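Local atomic coordinates of Ufm1-specific protease (Caenorhabditis elegans, PDB entry 5EJJ), a protein that acts as a thiol protease that cleaves the peptide bond at the C-terminal glycine of the ubiquitin-like modifier UFM-1, and takes part in localising odorant receptors to cilia. Residues I465-S469 with G470-V474; L480-H483 with F484-S487. All coordinates share one frame; numbering follows the deposited sequence.

Contact 1: I465-S469 with G470-V474; sequences IATNS and GAEVV
Glu-472 folds back over the turn toward Asn-468 and Thr-467. CG stands anti to the backbone N (chi1 -163°) and the chain bends at the next bond, which carries the carboxylate back to the backbone at Asn-468. There OE1 accepts a weak but nearly straight bond from Asn-468 N, at 3.4 Å. Glu-472 and Asn-468 extend alongside one another, with carboxylate and amide planes 57° apart. Thr-467 and Glu-472 instead pass with their ends pointing opposite ways, Thr-467 CG2 packing 4.0 Å from Glu-472 CB. Ser-469 grips the turn with two oxygens: its O receives Glu-472 N at 2.7 Å, from above the carbonyl plane, and its OG receives Ala-471 N at 3.3 Å. OG is also bonded to Lys-548 O, which ties the turn to the chain ahead of strand 552-557. Without the hydroxyl, as with an alanine here, Ala-471 N and Lys-548 O are likely to lose their common partner and the turn its tie to that chain. Gly-470 and Ala-471 take the central places of a type I beta turn, and the serine hydroxyl adds an ST turn; together they bring the chain out of strand 462-467 in the peptidase C78 domain.

Contact 2: L480-H483 with F484-S487; sequences LARH and FETS
Phe-484 meets both Leu-480 and His-483 on the buried side of this helix end. The imidazole is set obliquely near the phenyl ring, the planes 56° apart, and His-483 CD2 comes over one phenyl face, 3.8 Å from Phe-484 CD1. Leu-480 adds a looser apolar touch, its CG 4.5 Å from Phe-484 CE2. His-483 NE2 is hydrogen-bonded to Thr-489 O, which probably restrains the rotation of a ring that also meets Ser-487 CB through CE1. Val-491 and Ile-502 of the neighbouring strands pack on this aromatic side, so it faces the sheet.

On the exposed side the Arg-482 and Glu-485 side chains are more loosely held. Arg-482 NH1 and Glu-485 OE1 stay 4.2 Å apart, beyond a salt bridge, although the attraction of their charges is probably still felt. The backbone beneath them is firmly closed. Thr-486 OG1 lies over one guanidinium face, but its bond goes to Arg-482 O, at 2.9 Å. With OG1 beside the backbone N (chi1 -55°), the hydroxyl turns back to the helix and meets that carbonyl nearly end-on. Glu-485 N bonds Ala-481 O at 3.1 Å, whereas Thr-486 N shifts to His-483 O at 2.7 Å. This change from i+4 to i+3 bonding, with a threonine hydroxyl serving a last-turn carbonyl, is a C-terminal helix cap, closing helix 477-484 before strand 491-494.

Both contacts are local and follow in series: contact 1 leads out of strand 462-467, and contact 2 ends helix 477-484, the next regular element in the chain. Their centres are about 17 Å apart and their nearest atoms about 5 Å, without touching. Each is partly buried, but in different ways. Contact 1, farther from the centre of the chain, is mainly polar, with a hydroxyl and, weakly, a carboxylate accepting backbone N-H groups. Contact 2 pairs an aromatic and aliphatic face, set against strands 491-494 and 499-507, with a charged outer side. Both belong to the peptidase C78 region, away from the residues inferred to form the active site.

Contact 1: I465-S469 with G470-V474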
loop_
_atom_site.group_PDB
_atom_site.type_symbol
_atom_site.label_atom_id
_atom_site.label_comp_id
_atom_site.label_asym_id
_atom_site.label_seq_id
_atom_site.Cartn_x
_atom_site.Cartn_y
_atom_site.Cartn_z
ATOM N N ILE A 465 21.893 -6.040 -19.457
ATOM C CA ILE A 465 22.116 -4.996 -20.449
ATOM C C ILE A 465 23.572 -4.535 -20.364
ATOM O O ILE A 465 23.992 -3.934 -19.369
ATOM C CB ILE A 465 21.158 -3.804 -20.242
ATOM C CG1 ILE A 465 19.797 -4.090 -20.871
ATOM C CG2 ILE A 465 21.709 -2.541 -20.859
ATOM C CD1 ILE A 465 18.836 -2.931 -20.704
ATOM N N ALA A 466 24.341 -4.835 -21.408
ATOM C CA ALA A 466 25.773 -4.531 -21.425
ATOM C C ALA A 466 26.174 -3.422 -22.413
ATOM O O ALA A 466 25.585 -3.251 -23.486
ATOM C CB ALA A 466 26.574 -5.791 -21.664
ATOM N N THR A 467 27.210 -2.687 -22.043
ATOM C CA THR A 467 27.479 -1.400 -22.647
ATOM C C THR A 467 28.984 -1.156 -22.824
ATOM O O THR A 467 29.768 -1.479 -21.936
ATOM C CB THR A 467 26.840 -0.309 -21.752
ATOM O OG1 THR A 467 25.463 -0.130 -22.116
ATOM C CG2 THR A 467 27.572 0.998 -21.861
ATOM N N ASN A 468 29.380 -0.592 -23.969
ATOM C CA ASN A 468 30.790 -0.260 -24.234
ATOM C C ASN A 468 31.230 1.068 -23.622
ATOM O O ASN A 468 32.384 1.218 -23.245
ATOM C CB ASN A 468 31.113 -0.259 -25.741
ATOM C CG ASN A 468 30.984 -1.647 -26.388
ATOM O OD1 ASN A 468 31.159 -1.800 -27.599
ATOM N ND2 ASN A 468 30.665 -2.653 -25.584
ATOM N N SER A 469 30.312 2.025 -23.527
ATOM C CA SER A 469 30.651 3.361 -23.043
ATOM C C SER A 469 29.559 3.980 -22.178
ATOM O O SER A 469 28.376 3.740 -22.397
ATOM C CB SER A 469 30.947 4.297 -24.224
ATOM O OG SER A 469 31.046 5.656 -23.808
ATOM N N GLY A 470 29.961 4.813 -21.223
ATOM C CA GLY A 470 29.009 5.541 -20.402
ATOM C C GLY A 470 27.968 6.308 -21.198
ATOM O O GLY A 470 26.841 6.491 -20.746
ATOM N N ALA A 471 28.338 6.762 -22.389
ATOM C CA ALA A 471 27.381 7.444 -23.244
ATOM C C ALA A 471 26.793 6.482 -24.269
ATOM O O ALA A 471 26.396 6.890 -25.354
ATOM C CB ALA A 471 28.015 8.648 -23.918
ATOM N N GLU A 472 26.759 5.201 -23.926
ATOM C CA GLU A 472 25.971 4.238 -24.681
ATOM C C GLU A 472 24.844 3.724 -23.780
ATOM O O GLU A 472 24.005 2.918 -24.201
ATOM C CB GLU A 472 26.826 3.081 -25.191
ATOM C CG GLU A 472 26.151 2.284 -26.305
ATOM C CD GLU A 472 26.305 0.768 -26.152
ATOM O OE1 GLU A 472 27.360 0.234 -26.582
ATOM O OE2 GLU A 472 25.367 0.115 -25.621
ATOM N N VAL A 473 24.836 4.190 -22.532
ATOM C CA VAL A 473 23.749 3.875 -21.614
ATOM C C VAL A 473 22.501 4.441 -22.265
ATOM O O VAL A 473 21.468 3.775 -22.366
ATOM C CB VAL A 473 23.970 4.513 -20.213
ATOM C CG1 VAL A 473 22.756 4.323 -19.333
ATOM C CG2 VAL A 473 25.186 3.915 -19.534
ATOM N N VAL A 474 22.647 5.664 -22.766
ATOM C CA VAL A 474 21.565 6.406 -23.400
ATOM C C VAL A 474 20.904 5.706 -24.584
ATOM O O VAL A 474 19.691 5.560 -24.612
ATOM C CB VAL A 474 22.057 7.765 -23.859
ATOM C CG1 VAL A 474 20.870 8.635 -24.226
ATOM C CG2 VAL A 474 22.898 8.407 -22.757
#

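Contact 2: L480-H483 with F484-S487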
loop_
_atom_site.group_PDB
_atom_site.type_symbol
_atom_site.label_atom_id
_atom_site.label_comp_id
_atom_site.label_asym_id
_atom_site.label_seq_id
_atom_site.Cartn_x
_atom_site.Cartn_y
_atom_site.Cartn_z
ATOM N N LEU A 480 15.430 0.257 -21.286
ATOM C CA LEU A 480 15.502 0.539 -19.851
ATOM C C LEU A 480 14.193 1.156 -19.325
ATOM O O LEU A 480 13.767 0.872 -18.197
ATOM C CB LEU A 480 16.691 1.456 -19.537
ATOM C CG LEU A 480 17.109 1.550 -18.065
ATOM C CD1 LEU A 480 17.641 0.211 -17.563
ATOM C CD2 LEU A 480 18.129 2.654 -17.820
ATOM N N ALA A 481 13.565 2.005 -20.142
ATOM C CA ALA A 481 12.218 2.508 -19.859
ATOM C C ALA A 481 11.217 1.359 -19.944
ATOM O O ALA A 481 10.365 1.190 -19.074
ATOM C CB ALA A 481 11.839 3.605 -20.837
ATOM N N ARG A 482 11.341 0.567 -21.002
ATOM C CA ARG A 482 10.514 -0.611 -21.197
ATOM C C ARG A 482 10.569 -1.529 -19.981
ATOM O O ARG A 482 9.576 -2.172 -19.641
ATOM C CB ARG A 482 10.983 -1.373 -22.434
ATOM C CG ARG A 482 10.186 -2.624 -22.719
ATOM C CD ARG A 482 9.194 -2.387 -23.837
ATOM N NE ARG A 482 8.103 -3.360 -23.808
ATOM C CZ ARG A 482 6.891 -3.112 -23.317
ATOM N NH1 ARG A 482 6.599 -1.913 -22.815
ATOM N NH2 ARG A 482 5.969 -4.066 -23.334
ATOM N N HIS A 483 11.732 -1.597 -19.334
ATOM C CA HIS A 483 11.882 -2.423 -18.136
ATOM C C HIS A 483 10.975 -1.915 -17.043
ATOM O O HIS A 483 10.081 -2.632 -16.587
ATOM C CB HIS A 483 13.327 -2.427 -17.617
ATOM C CG HIS A 483 13.469 -2.992 -16.233
ATOM N ND1 HIS A 483 13.287 -4.332 -15.947
ATOM C CD2 HIS A 483 13.766 -2.393 -15.054
ATOM C CE1 HIS A 483 13.463 -4.530 -14.653
ATOM N NE2 HIS A 483 13.758 -3.371 -14.088
ATOM N N PHE A 484 11.221 -0.673 -16.631
ATOM C CA PHE A 484 10.447 -0.028 -15.570
ATOM C C PHE A 484 8.920 -0.067 -15.767
ATOM O O PHE A 484 8.173 -0.140 -14.798
ATOM C CB PHE A 484 10.906 1.411 -15.400
ATOM C CG PHE A 484 12.227 1.552 -14.716
ATOM C CD1 PHE A 484 12.482 0.899 -13.530
ATOM C CD2 PHE A 484 13.212 2.363 -15.249
ATOM C CE1 PHE A 484 13.703 1.047 -12.892
ATOM C CE2 PHE A 484 14.428 2.516 -14.616
ATOM C CZ PHE A 484 14.673 1.861 -13.442
ATOM N N GLU A 485 8.455 -0.018 -17.012
ATOM C CA GLU A 485 7.025 -0.061 -17.284
ATOM C C GLU A 485 6.496 -1.494 -17.205
ATOM O O GLU A 485 5.301 -1.737 -17.325
ATOM C CB GLU A 485 6.719 0.557 -18.657
ATOM C CG GLU A 485 5.434 1.410 -18.710
ATOM C CD GLU A 485 4.151 0.591 -18.957
ATOM O OE1 GLU A 485 4.125 -0.212 -19.925
ATOM O OE2 GLU A 485 3.165 0.757 -18.188
ATOM N N THR A 486 7.385 -2.449 -16.990
ATOM C CA THR A 486 6.989 -3.851 -17.001
ATOM C C THR A 486 7.416 -4.537 -15.719
ATOM O O THR A 486 6.647 -4.650 -14.775
ATOM C CB THR A 486 7.621 -4.604 -18.186
ATOM O OG1 THR A 486 7.288 -3.936 -19.403
ATOM C CG2 THR A 486 7.105 -6.033 -18.247
ATOM N N SER A 487 8.657 -4.995 -15.691
ATOM C CA SER A 487 9.172 -5.663 -14.517
ATOM C C SER A 487 9.184 -4.681 -13.344
ATOM O O SER A 487 8.992 -5.070 -12.193
ATOM C CB SER A 487 10.566 -6.234 -14.808
ATOM O OG SER A 487 10.519 -7.130 -15.913
#